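Local coordinates for protein aminomethyltransferase (Bartonella henselae, PDB 3GIR) that belongs to the aminomethyltransferase family, whose members combine a folate-binding domain with a C-terminal barrel domain, at residues A[181-186]-A[217-222]; A[336-341]-A[350-355]; A[87-92]-A[163-168]; A[116-121]-A[280-285]. One frame throughout, in Å; residues are numbered along the deposited sequence. Where two conformers were deposited one is given.

Interaction 1 of 4, residues A[181-186]-A[217-222]; sequences QAAAVL and GEDGFE
Leu186 and Phe221 make the main contact: the CD2 methyl of Leu186 sits almost exactly over the centre of the Phe221 ring, 3.8 Å from its centroid and only 8° off the ring normal. This is a CH-pi contact made by a single branch. With CG of Leu186 anti to its backbone N (chi1 -167°), the side chain reaches from the helix to the strand, and the CD2 branch meets the ring. Backbone takes up the next part of the ring: CA of Ala183 comes in obliquely, 3.7 Å from Phe221 CE2, with its CB 4.0 Å from the same CE2. Ala182 points its methyl at the strand, CB lying 4.2 Å from CA of Gly220, where the strand carries no side chain.

At the start of the helix the join turns polar. Water 1 accepts from the backbone N of Ala183 at 3.0 Å and donates to OD2 of Asp219 at 2.9 Å, bridging the first turn to the loop. That carboxylate is placed by a salt bridge to Arg212, and its OD1 takes a weak bond from the N of Gly220.

The axes of 182-186 and 220-222 approach to 8.3 Å, at 55° to each other. Ala182 and Val185 also rest on Leu177 of strand 173-178, the next strand of the mixed sheet, which pairs with Phe221 through its backbone.

Interaction 2 of 4, residues A[336-341]-A[350-355]; sequences GVVTSG and PVAMGY
This is an antiparallel strand pairing, the hairpin of strands 334-344 and 349-356 in the C-terminal barrel domain, and it is interrupted by a classic beta bulge. Val337 and Tyr355 form a regular hydrogen-bonded pair: Tyr355 N reaches Val337 O at 3.0 Å, and Val337 N returns a bond to Tyr355 O at 3.2 Å. Beyond the non-hydrogen-bonded pair of Val338 and Gly354 the register slips by one. Thr339 N and Ser340 N both donate to Met353 O, at 2.9 and 3.2 Å, so a single carbonyl serves two successive amides. Met353 N closes the pair on Ser340 O at 2.9 Å.

The bulge swings Thr339 out of the regular alternation. Its OG1 stands between the backbone N and the carbonyl carbon (chi1 55°), which sends CG2 across to the edge of the Tyr355 ring, in the ring plane and 3.8 Å from CD2. On the face with Val338 and Ala352, Val338 CG1 meets Ala352 CB at 4.3 Å.

Asp266 gathers the polar ends. Its OD1 is bonded to both Thr339 OG1 and Ser340 OG, and its backbone O to Tyr355 OH, while Arg308 makes a cation-pi contact with the Tyr355 ring. Two adjacent residues facing one, here Thr339 and Ser340 against Met353, are the signature of the classic bulge, set in a six-stranded antiparallel sheet.

Interaction 3 of 4, residues A[87-92]-A[163-168]; sequences IAVEGP and FECQVI
The carboxylate of Glu164 is the flat group here, with CG of Pro92 over one face, 3.6 Å from Glu164 CD, where the two chains leave the sheet; Glu164 was modelled in two conformers, so this contact is tentative. Beside it, Pro92 CD lies 3.4 Å from the backbone O of Glu164, the residue that centres an inverse gamma turn.

Further along, the strands run antiparallel. Glu90 and Gln166 make one hydrogen-bonded pair, Gln166 N to Glu90 O at 2.7 Å and Glu90 N to Gln166 O at 3.0 Å. Ala88 and Ile168 form the next, Ala88 N to Ile168 O and Ile168 N to Ala88 O, each 2.9 Å.

Side chains split by face. Ile87 and Val167 meet through methyls, CG2 to CG1 at 3.6 Å; both methyls stand anti to their own backbone N, on the helix-covered side, and the two side chains meet at a slant. Val89 lies on that inner side too, while Ala88, Glu90 and Ile168 point to the other, more exposed face.

Strand 166-169 is the outermost strand of the five-stranded sheet, and 85-90 joins it to 139-144. Helix 149-159 covers Ile87 and Val167, and helix 94-101 covers Val89.

Interaction 4 of 4, residues A[116-121]-A[280-285]; sequences YSYLLN and WAVPKN
Tyr116 and Tyr118 both touch the methyl of Ala281, and the tight part of the contact is mostly apolar, with the Tyr118 hydroxyl at its margin. Ala281 is at its middle: its CB lies 4.0 Å from Tyr116 CD2, at the ring edge and near the ring plane, and 3.9 Å from CE2 of Tyr118. Val282 adds CG2, which comes to 3.4 Å from Tyr118 OH as the two side chains cross at about a right angle. The tyrosine hydroxyls are anchored beyond this contact, OH of Tyr118 on the backbone O of Leu278 and OH of Tyr116 on Asp129.

The Trp280 side is looser. Its six-membered ring runs near parallel to the Tyr116 ring, planes at 25°, but is slid so far that the centroids are 5.5 Å apart and the rings barely overlap; they touch through CH2 of Trp280 and CD2 of Tyr116 at 3.6 Å. Tyr116 gets there with CG anti to its backbone N (chi1 179°), while the indole lies mostly at the surface.

No direct hydrogen bond joins the segments, and water does that work. Water 2 donates to Tyr116 O and to Ala281 O. Water 3 donates to that same Ala281 carbonyl at 2.6 Å and also bonds Ser117 OG, so two waters grip one backbone oxygen.

The arrangement is that of a sheet-edge strand, 114-120, covered by a short 3-10 turn: Trp280 and Ala281 end the turn, Pro283 stands at the N-cap position, and helix 284-289 follows.

In the fold
From the N terminus, strand 85-90 comes first and waits for 163-168, which closes interaction 3 after a long excursion. Strand 114-120 lies within that excursion but finds its partner only at 280-285, so interactions 3 and 4 cross along the chain, and both reach the same five-stranded sheet, at opposite edges. Interaction 1, between 181-186 and 217-222, opens and closes inside the loop that interaction 4 spans, and ties a helix to the mixed sheet. Only after interaction 4 has closed does the chain enter interaction 2, a short hairpin in the C-terminal barrel. Interactions 2 and 3 lie farthest apart, with centres about 38 Å from each other, on opposite sides of the chain's centre.

Interaction 1 of 4, residues A[181-186]-A[217-222]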
loop_
_atom_site.group_PDB
_atom_site.type_symbol
_atom_site.label_atom_id
_atom_site.label_comp_id
_atom_site.label_asym_id
_atom_site.label_seq_id
_atom_site.Cartn_x
_atom_site.Cartn_y
_atom_site.Cartn_z
ATOM N N GLN A 181 8.191 13.661 -12.453
ATOM C CA GLN A 181 7.983 13.741 -13.881
ATOM C C GLN A 181 6.888 12.831 -14.412
ATOM O O GLN A 181 6.629 12.742 -15.603
ATOM C CB GLN A 181 9.270 13.614 -14.624
ATOM C CG GLN A 181 10.321 14.659 -14.275
ATOM C CD GLN A 181 11.636 14.440 -14.993
ATOM O OE1 GLN A 181 12.167 13.340 -15.120
ATOM N NE2 GLN A 181 12.198 15.557 -15.498
ATOM N N ALA A 182 6.243 12.097 -13.510
ATOM C CA ALA A 182 5.256 11.126 -13.947
ATOM C C ALA A 182 4.112 11.745 -14.760
ATOM O O ALA A 182 3.697 11.176 -15.763
ATOM C CB ALA A 182 4.679 10.328 -12.728
ATOM N N ALA A 183 3.566 12.868 -14.287
ATOM C CA ALA A 183 2.467 13.571 -14.953
ATOM C C ALA A 183 2.855 14.040 -16.335
ATOM O O ALA A 183 2.077 13.883 -17.266
ATOM C CB ALA A 183 1.949 14.741 -14.075
ATOM N N ALA A 184 4.073 14.519 -16.479
ATOM C CA ALA A 184 4.552 14.963 -17.773
ATOM C C ALA A 184 4.741 13.788 -18.733
ATOM O O ALA A 184 4.320 13.830 -19.892
ATOM C CB ALA A 184 5.827 15.811 -17.610
ATOM N N VAL A 185 5.278 12.665 -18.213
ATOM C CA VAL A 185 5.433 11.443 -18.995
ATOM C C VAL A 185 4.052 10.970 -19.490
ATOM O O VAL A 185 3.914 10.595 -20.669
ATOM C CB VAL A 185 6.170 10.333 -18.178
ATOM C CG1 VAL A 185 6.097 8.988 -18.875
ATOM C CG2 VAL A 185 7.576 10.742 -17.880
ATOM N N LEU A 186 3.075 10.940 -18.581
ATOM C CA LEU A 186 1.741 10.511 -18.898
ATOM C C LEU A 186 1.181 11.351 -20.043
ATOM O O LEU A 186 0.705 10.817 -21.030
ATOM C CB LEU A 186 0.820 10.590 -17.695
ATOM C CG LEU A 186 -0.503 9.922 -17.740
ATOM C CD1 LEU A 186 -0.349 8.406 -17.663
ATOM C CD2 LEU A 186 -1.424 10.449 -16.742
ATOM N N GLY A 217 4.802 8.266 -1.875
ATOM C CA GLY A 217 4.819 9.638 -1.297
ATOM C C GLY A 217 5.129 10.715 -2.332
ATOM O O GLY A 217 5.166 11.901 -1.987
ATOM N N GLU A 218 5.276 10.328 -3.595
ATOM C CA GLU A 218 5.406 11.254 -4.720
ATOM C C GLU A 218 4.075 11.448 -5.405
ATOM O O GLU A 218 3.099 10.762 -5.145
ATOM C CB GLU A 218 6.449 10.759 -5.712
ATOM C CG GLU A 218 7.836 10.529 -5.167
ATOM C CD GLU A 218 8.511 11.802 -4.745
ATOM O OE1 GLU A 218 8.247 12.863 -5.358
ATOM O OE2 GLU A 218 9.309 11.774 -3.757
ATOM N N ASP A 219 4.017 12.408 -6.356
ATOM C CA ASP A 219 2.943 12.398 -7.349
ATOM C C ASP A 219 3.062 11.116 -8.157
ATOM O O ASP A 219 4.099 10.517 -8.176
ATOM C CB ASP A 219 3.023 13.674 -8.244
ATOM C CG ASP A 219 1.821 13.833 -9.161
ATOM O OD1 ASP A 219 0.785 13.258 -8.900
ATOM O OD2 ASP A 219 1.955 14.528 -10.182
ATOM N N GLY A 220 1.982 10.691 -8.823
ATOM C CA GLY A 220 2.033 9.460 -9.582
ATOM C C GLY A 220 0.662 8.969 -9.923
ATOM O O GLY A 220 -0.361 9.475 -9.427
ATOM N N PHE A 221 0.673 7.892 -10.706
ATOM C CA PHE A 221 -0.481 7.302 -11.270
ATOM C C PHE A 221 -0.405 5.805 -11.162
ATOM O O PHE A 221 0.700 5.259 -11.124
ATOM C CB PHE A 221 -0.707 7.714 -12.749
ATOM C CG PHE A 221 -0.846 9.198 -12.925
ATOM C CD1 PHE A 221 -2.102 9.788 -12.942
ATOM C CD2 PHE A 221 0.286 9.979 -12.995
ATOM C CE1 PHE A 221 -2.184 11.168 -13.099
ATOM C CE2 PHE A 221 0.164 11.348 -13.078
ATOM C CZ PHE A 221 -1.042 11.890 -13.131
ATOM N N GLU A 222 -1.569 5.164 -11.175
ATOM C CA GLU A 222 -1.664 3.699 -11.389
ATOM C C GLU A 222 -2.576 3.488 -12.591
ATOM O O GLU A 222 -3.662 4.134 -12.692
ATOM C CB GLU A 222 -2.196 2.996 -10.183
ATOM C CG GLU A 222 -1.307 3.086 -8.966
ATOM C CD GLU A 222 -1.804 2.172 -7.816
ATOM O OE1 GLU A 222 -2.920 1.529 -7.883
ATOM O OE2 GLU A 222 -1.044 2.115 -6.855
HETATM O O HOH W 1 4.347 13.956 -11.649
#

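Interaction 2 of 4, residues A[336-341]-A[350-355]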
loop_
_atom_site.group_PDB
_atom_site.type_symbol
_atom_site.label_atom_id
_atom_site.label_comp_id
_atom_site.label_asym_id
_atom_site.label_seq_id
_atom_site.Cartn_x
_atom_site.Cartn_y
_atom_site.Cartn_z
ATOM N N GLY A 336 8.671 -5.282 21.991
ATOM C CA GLY A 336 8.073 -5.132 20.668
ATOM C C GLY A 336 8.937 -5.704 19.587
ATOM O O GLY A 336 9.755 -6.563 19.858
ATOM N N VAL A 337 8.760 -5.240 18.364
ATOM C CA VAL A 337 9.399 -5.850 17.195
ATOM C C VAL A 337 9.447 -4.846 16.053
ATOM O O VAL A 337 8.533 -3.999 15.933
ATOM C CB VAL A 337 8.651 -7.129 16.754
ATOM C CG1 VAL A 337 7.308 -6.836 16.202
ATOM C CG2 VAL A 337 9.586 -7.989 15.842
ATOM N N VAL A 338 10.507 -4.887 15.247
ATOM C CA VAL A 338 10.584 -4.182 14.018
ATOM C C VAL A 338 9.805 -4.931 12.968
ATOM O O VAL A 338 10.034 -6.133 12.764
ATOM C CB VAL A 338 12.042 -4.035 13.557
ATOM C CG1 VAL A 338 12.208 -3.418 12.155
ATOM C CG2 VAL A 338 12.859 -3.232 14.616
ATOM N N THR A 339 8.879 -4.252 12.331
ATOM C CA THR A 339 8.056 -4.861 11.268
ATOM C C THR A 339 8.583 -4.603 9.870
ATOM O O THR A 339 8.341 -5.423 8.954
ATOM C CB THR A 339 6.621 -4.497 11.387
ATOM O OG1 THR A 339 6.471 -3.066 11.421
ATOM C CG2 THR A 339 5.988 -5.100 12.642
ATOM N N SER A 340 9.266 -3.463 9.655
ATOM C CA SER A 340 9.851 -3.119 8.355
ATOM C C SER A 340 11.128 -2.340 8.597
ATOM O O SER A 340 11.236 -1.580 9.558
ATOM C CB SER A 340 8.938 -2.256 7.489
ATOM O OG SER A 340 7.756 -2.909 7.143
ATOM N N GLY A 341 12.108 -2.547 7.745
ATOM C CA GLY A 341 13.351 -1.810 7.880
ATOM C C GLY A 341 14.216 -1.898 6.669
ATOM O O GLY A 341 14.259 -2.971 6.029
ATOM N N PRO A 350 19.289 4.480 7.600
ATOM C CA PRO A 350 18.285 3.449 7.934
ATOM C C PRO A 350 16.955 4.071 8.395
ATOM O O PRO A 350 16.945 5.101 9.123
ATOM C CB PRO A 350 18.949 2.650 9.052
ATOM C CG PRO A 350 20.322 3.022 9.017
ATOM C CD PRO A 350 20.506 4.310 8.406
ATOM N N VAL A 351 15.863 3.464 7.931
ATOM C CA VAL A 351 14.497 3.775 8.276
ATOM C C VAL A 351 13.845 2.465 8.673
ATOM O O VAL A 351 14.276 1.372 8.259
ATOM C CB VAL A 351 13.780 4.471 7.111
ATOM C CG1 VAL A 351 14.567 5.784 6.815
ATOM C CG2 VAL A 351 13.794 3.634 5.837
ATOM N N ALA A 352 12.910 2.515 9.591
ATOM C CA ALA A 352 12.153 1.395 10.002
ATOM C C ALA A 352 10.818 1.755 10.616
ATOM O O ALA A 352 10.535 2.933 10.871
ATOM C CB ALA A 352 13.027 0.660 11.143
ATOM N N MET A 353 9.972 0.732 10.795
ATOM C CA MET A 353 8.697 0.898 11.499
ATOM C C MET A 353 8.523 -0.330 12.344
ATOM O O MET A 353 9.094 -1.384 12.081
ATOM C CB MET A 353 7.490 1.066 10.561
ATOM C CG MET A 353 7.419 2.379 9.904
ATOM S SD MET A 353 5.832 2.673 9.054
ATOM C CE MET A 353 5.435 1.026 8.512
ATOM N N GLY A 354 7.735 -0.209 13.414
ATOM C CA GLY A 354 7.558 -1.384 14.262
ATOM C C GLY A 354 6.525 -1.093 15.328
ATOM O O GLY A 354 5.833 -0.043 15.271
ATOM N N TYR A 355 6.414 -1.976 16.286
ATOM C CA TYR A 355 5.466 -1.909 17.393
ATOM C C TYR A 355 6.180 -1.809 18.689
ATOM O O TYR A 355 7.098 -2.562 18.952
ATOM C CB TYR A 355 4.486 -3.083 17.440
ATOM C CG TYR A 355 3.395 -2.946 16.378
ATOM C CD1 TYR A 355 2.191 -2.317 16.648
ATOM C CD2 TYR A 355 3.616 -3.391 15.081
ATOM C CE1 TYR A 355 1.234 -2.164 15.701
ATOM C CE2 TYR A 355 2.611 -3.223 14.108
ATOM C CZ TYR A 355 1.449 -2.599 14.431
ATOM O OH TYR A 355 0.438 -2.366 13.468
#

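Interaction 3 of 4, residues A[87-92]-A[163-168]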
loop_
_atom_site.group_PDB
_atom_site.type_symbol
_atom_site.label_atom_id
_atom_site.label_comp_id
_atom_site.label_asym_id
_atom_site.label_seq_id
_atom_site.Cartn_x
_atom_site.Cartn_y
_atom_site.Cartn_z
ATOM N N ILE A 87 -10.785 -5.866 -7.957
ATOM C CA ILE A 87 -12.058 -6.488 -7.790
ATOM C C ILE A 87 -13.143 -5.425 -8.048
ATOM O O ILE A 87 -13.213 -4.394 -7.363
ATOM C CB ILE A 87 -12.158 -6.992 -6.366
ATOM C CG1 ILE A 87 -11.149 -8.117 -6.083
ATOM C CG2 ILE A 87 -13.581 -7.585 -6.077
ATOM C CD1 ILE A 87 -10.955 -8.522 -4.577
ATOM N N ALA A 88 -13.996 -5.698 -9.046
ATOM C CA ALA A 88 -15.152 -4.816 -9.339
ATOM C C ALA A 88 -16.335 -5.207 -8.467
ATOM O O ALA A 88 -16.568 -6.417 -8.160
ATOM C CB ALA A 88 -15.548 -4.887 -10.785
ATOM N N VAL A 89 -17.055 -4.197 -8.035
ATOM C CA VAL A 89 -18.259 -4.421 -7.214
ATOM C C VAL A 89 -19.367 -3.626 -7.947
ATOM O O VAL A 89 -19.262 -2.426 -8.087
ATOM C CB VAL A 89 -17.988 -3.908 -5.828
ATOM C CG1 VAL A 89 -19.289 -3.903 -4.980
ATOM C CG2 VAL A 89 -16.823 -4.744 -5.163
ATOM N N GLU A 90 -20.408 -4.325 -8.418
ATOM C CA GLU A 90 -21.373 -3.781 -9.349
ATOM C C GLU A 90 -22.767 -4.316 -9.004
ATOM O O GLU A 90 -22.883 -5.507 -8.853
ATOM C CB GLU A 90 -20.974 -4.261 -10.763
ATOM C CG GLU A 90 -21.906 -3.826 -11.848
ATOM C CD GLU A 90 -21.443 -4.187 -13.252
ATOM O OE1 GLU A 90 -20.459 -4.987 -13.415
ATOM O OE2 GLU A 90 -22.103 -3.682 -14.193
ATOM N N GLY A 91 -23.773 -3.465 -8.979
ATOM C CA GLY A 91 -25.159 -3.924 -8.913
ATOM C C GLY A 91 -25.958 -2.904 -8.147
ATOM O O GLY A 91 -25.446 -1.929 -7.581
ATOM N N PRO A 92 -27.277 -3.118 -8.098
ATOM C CA PRO A 92 -28.115 -2.048 -7.583
ATOM C C PRO A 92 -27.955 -1.762 -6.113
ATOM O O PRO A 92 -28.284 -0.696 -5.671
ATOM C CB PRO A 92 -29.546 -2.516 -7.893
ATOM C CG PRO A 92 -29.433 -3.924 -8.215
ATOM C CD PRO A 92 -28.033 -4.206 -8.726
ATOM N N PHE A 163 -26.861 -9.332 -0.444
ATOM C CA PHE A 163 -27.079 -8.111 -1.199
ATOM C C PHE A 163 -27.238 -8.355 -2.658
ATOM O O PHE A 163 -26.695 -9.311 -3.215
ATOM C CB PHE A 163 -25.884 -7.124 -1.008
ATOM C CG PHE A 163 -25.739 -6.615 0.372
ATOM C CD1 PHE A 163 -26.423 -5.474 0.780
ATOM C CD2 PHE A 163 -24.927 -7.258 1.290
ATOM C CE1 PHE A 163 -26.288 -5.030 2.076
ATOM C CE2 PHE A 163 -24.826 -6.831 2.529
ATOM C CZ PHE A 163 -25.500 -5.680 2.911
ATOM N N GLU A 164 -27.987 -7.489 -3.307
ATOM C CA GLU A 164 -28.132 -7.595 -4.784
ATOM C C GLU A 164 -26.995 -6.826 -5.442
ATOM O O GLU A 164 -27.107 -5.682 -5.845
ATOM C CB GLU A 164 -29.485 -7.110 -5.298
ATOM C CG GLU A 164 -29.681 -7.489 -6.777
ATOM C CD GLU A 164 -30.976 -7.018 -7.382
ATOM O OE1 GLU A 164 -31.721 -6.246 -6.738
ATOM O OE2 GLU A 164 -31.246 -7.428 -8.531
ATOM N N CYS A 165 -25.870 -7.489 -5.504
ATOM C CA CYS A 165 -24.625 -6.899 -5.996
ATOM C C CYS A 165 -23.767 -8.066 -6.452
ATOM O O CYS A 165 -23.918 -9.184 -5.932
ATOM C CB CYS A 165 -23.924 -6.112 -4.863
ATOM S SG CYS A 165 -22.372 -5.253 -5.315
ATOM N N GLN A 166 -22.836 -7.804 -7.362
ATOM C CA GLN A 166 -21.870 -8.809 -7.767
ATOM C C GLN A 166 -20.434 -8.344 -7.436
ATOM O O GLN A 166 -20.172 -7.158 -7.484
ATOM C CB GLN A 166 -21.957 -9.046 -9.274
ATOM C CG GLN A 166 -23.323 -9.598 -9.759
ATOM C CD GLN A 166 -23.729 -10.921 -9.121
ATOM O OE1 GLN A 166 -24.875 -11.077 -8.650
ATOM N NE2 GLN A 166 -22.811 -11.884 -9.113
ATOM N N VAL A 167 -19.585 -9.285 -7.106
ATOM C CA VAL A 167 -18.165 -9.076 -6.827
ATOM C C VAL A 167 -17.443 -9.890 -7.881
ATOM O O VAL A 167 -17.677 -11.102 -7.995
ATOM C CB VAL A 167 -17.851 -9.651 -5.411
ATOM C CG1 VAL A 167 -16.434 -9.452 -4.988
ATOM C CG2 VAL A 167 -18.799 -8.968 -4.362
ATOM N N ILE A 168 -16.533 -9.251 -8.627
ATOM C CA ILE A 168 -15.895 -9.851 -9.773
ATOM C C ILE A 168 -14.359 -9.600 -9.711
ATOM O O ILE A 168 -13.956 -8.461 -9.766
ATOM C CB ILE A 168 -16.421 -9.226 -11.107
ATOM C CG1 ILE A 168 -17.955 -9.256 -11.122
ATOM C CG2 ILE A 168 -15.816 -9.986 -12.316
ATOM C CD1 ILE A 168 -18.544 -8.387 -12.212
#

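Interaction 4 of 4, residues A[116-121]-A[280-285]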
loop_
_atom_site.group_PDB
_atom_site.type_symbol
_atom_site.label_atom_id
_atom_site.label_comp_id
_atom_site.label_asym_id
_atom_site.label_seq_id
_atom_site.Cartn_x
_atom_site.Cartn_y
_atom_site.Cartn_z
ATOM N N TYR A 116 -8.821 5.188 1.067
ATOM C CA TYR A 116 -8.101 4.118 1.737
ATOM C C TYR A 116 -9.014 3.515 2.765
ATOM O O TYR A 116 -9.724 4.226 3.513
ATOM C CB TYR A 116 -6.831 4.682 2.447
ATOM C CG TYR A 116 -6.014 3.671 3.193
ATOM C CD1 TYR A 116 -5.146 2.824 2.540
ATOM C CD2 TYR A 116 -6.135 3.549 4.578
ATOM C CE1 TYR A 116 -4.374 1.893 3.270
ATOM C CE2 TYR A 116 -5.388 2.619 5.287
ATOM C CZ TYR A 116 -4.499 1.824 4.648
ATOM O OH TYR A 116 -3.819 0.877 5.437
ATOM N N SER A 117 -9.064 2.189 2.825
ATOM C CA SER A 117 -9.899 1.502 3.781
ATOM C C SER A 117 -9.291 0.145 4.123
ATOM O O SER A 117 -8.142 -0.165 3.783
ATOM C CB SER A 117 -11.330 1.327 3.275
ATOM O OG SER A 117 -12.213 1.071 4.343
ATOM N N TYR A 118 -10.065 -0.672 4.819
ATOM C CA TYR A 118 -9.604 -2.015 5.186
ATOM C C TYR A 118 -10.746 -2.957 5.447
ATOM O O TYR A 118 -11.797 -2.551 5.941
ATOM C CB TYR A 118 -8.663 -1.960 6.432
ATOM C CG TYR A 118 -8.806 -0.788 7.322
ATOM C CD1 TYR A 118 -9.943 -0.621 8.085
ATOM C CD2 TYR A 118 -7.782 0.136 7.489
ATOM C CE1 TYR A 118 -10.056 0.455 8.946
ATOM C CE2 TYR A 118 -7.931 1.225 8.322
ATOM C CZ TYR A 118 -9.058 1.357 9.051
ATOM O OH TYR A 118 -9.226 2.394 9.947
ATOM N N LEU A 119 -10.513 -4.206 5.120
ATOM C CA LEU A 119 -11.431 -5.287 5.408
ATOM C C LEU A 119 -11.111 -5.754 6.840
ATOM O O LEU A 119 -10.024 -6.219 7.104
ATOM C CB LEU A 119 -11.176 -6.404 4.390
ATOM C CG LEU A 119 -12.170 -7.503 4.371
ATOM C CD1 LEU A 119 -13.586 -7.045 3.810
ATOM C CD2 LEU A 119 -11.582 -8.765 3.599
ATOM N N LEU A 120 -12.081 -5.679 7.752
ATOM C CA LEU A 120 -11.835 -6.085 9.146
ATOM C C LEU A 120 -12.480 -7.395 9.429
ATOM O O LEU A 120 -13.576 -7.700 8.866
ATOM C CB LEU A 120 -12.459 -5.037 10.034
ATOM C CG LEU A 120 -11.946 -3.654 9.918
ATOM C CD1 LEU A 120 -12.736 -2.824 10.940
ATOM C CD2 LEU A 120 -10.441 -3.503 10.144
ATOM N N ASN A 121 -11.852 -8.169 10.305
ATOM C CA ASN A 121 -12.530 -9.326 10.896
ATOM C C ASN A 121 -13.395 -8.920 12.076
ATOM O O ASN A 121 -13.494 -7.742 12.407
ATOM C CB ASN A 121 -11.550 -10.421 11.235
ATOM C CG ASN A 121 -10.568 -10.060 12.357
ATOM O OD1 ASN A 121 -10.854 -9.266 13.205
ATOM N ND2 ASN A 121 -9.406 -10.689 12.310
ATOM N N TRP A 280 -7.875 7.014 11.415
ATOM C CA TRP A 280 -8.197 8.197 10.607
ATOM C C TRP A 280 -9.003 7.831 9.338
ATOM O O TRP A 280 -9.739 8.652 8.795
ATOM C CB TRP A 280 -6.966 8.973 10.210
ATOM C CG TRP A 280 -5.909 8.185 9.470
ATOM C CD1 TRP A 280 -4.777 7.704 10.016
ATOM C CD2 TRP A 280 -5.865 7.853 8.075
ATOM N NE1 TRP A 280 -4.012 7.068 9.063
ATOM C CE2 TRP A 280 -4.673 7.128 7.864
ATOM C CE3 TRP A 280 -6.726 8.065 6.996
ATOM C CZ2 TRP A 280 -4.314 6.644 6.610
ATOM C CZ3 TRP A 280 -6.343 7.579 5.751
ATOM C CH2 TRP A 280 -5.174 6.865 5.589
ATOM N N ALA A 281 -8.839 6.588 8.881
ATOM C CA ALA A 281 -9.531 6.110 7.674
ATOM C C ALA A 281 -11.043 5.917 7.841
ATOM O O ALA A 281 -11.729 5.657 6.830
ATOM C CB ALA A 281 -8.869 4.803 7.167
ATOM N N VAL A 282 -11.565 5.950 9.079
ATOM C CA VAL A 282 -12.970 5.737 9.378
ATOM C C VAL A 282 -13.494 7.035 9.972
ATOM O O VAL A 282 -13.189 7.337 11.131
ATOM C CB VAL A 282 -13.208 4.603 10.385
ATOM C CG1 VAL A 282 -14.678 4.283 10.572
ATOM C CG2 VAL A 282 -12.494 3.323 9.960
ATOM N N PRO A 283 -14.228 7.835 9.160
ATOM C CA PRO A 283 -14.765 9.131 9.640
ATOM C C PRO A 283 -15.789 8.955 10.752
ATOM O O PRO A 283 -16.299 7.863 10.969
ATOM C CB PRO A 283 -15.388 9.766 8.392
ATOM C CG PRO A 283 -14.862 8.982 7.211
ATOM C CD PRO A 283 -14.500 7.596 7.727
ATOM N N LYS A 284 -16.004 10.026 11.511
ATOM C CA LYS A 284 -16.920 10.018 12.653
ATOM C C LYS A 284 -18.307 9.507 12.291
ATOM O O LYS A 284 -18.867 8.721 13.019
ATOM C CB LYS A 284 -17.028 11.434 13.306
ATOM N N ASN A 285 -18.856 9.911 11.158
ATOM C CA ASN A 285 -20.233 9.493 10.805
ATOM C C ASN A 285 -20.348 7.974 10.621
ATOM O O ASN A 285 -21.328 7.326 10.986
ATOM C CB ASN A 285 -20.814 10.294 9.593
ATOM C CG ASN A 285 -20.426 9.731 8.193
ATOM O OD1 ASN A 285 -19.282 9.887 7.739
ATOM N ND2 ASN A 285 -21.423 9.144 7.469
HETATM O O HOH W 2 -10.441 6.640 4.143
HETATM O O HOH W 3 -12.488 3.351 5.782
#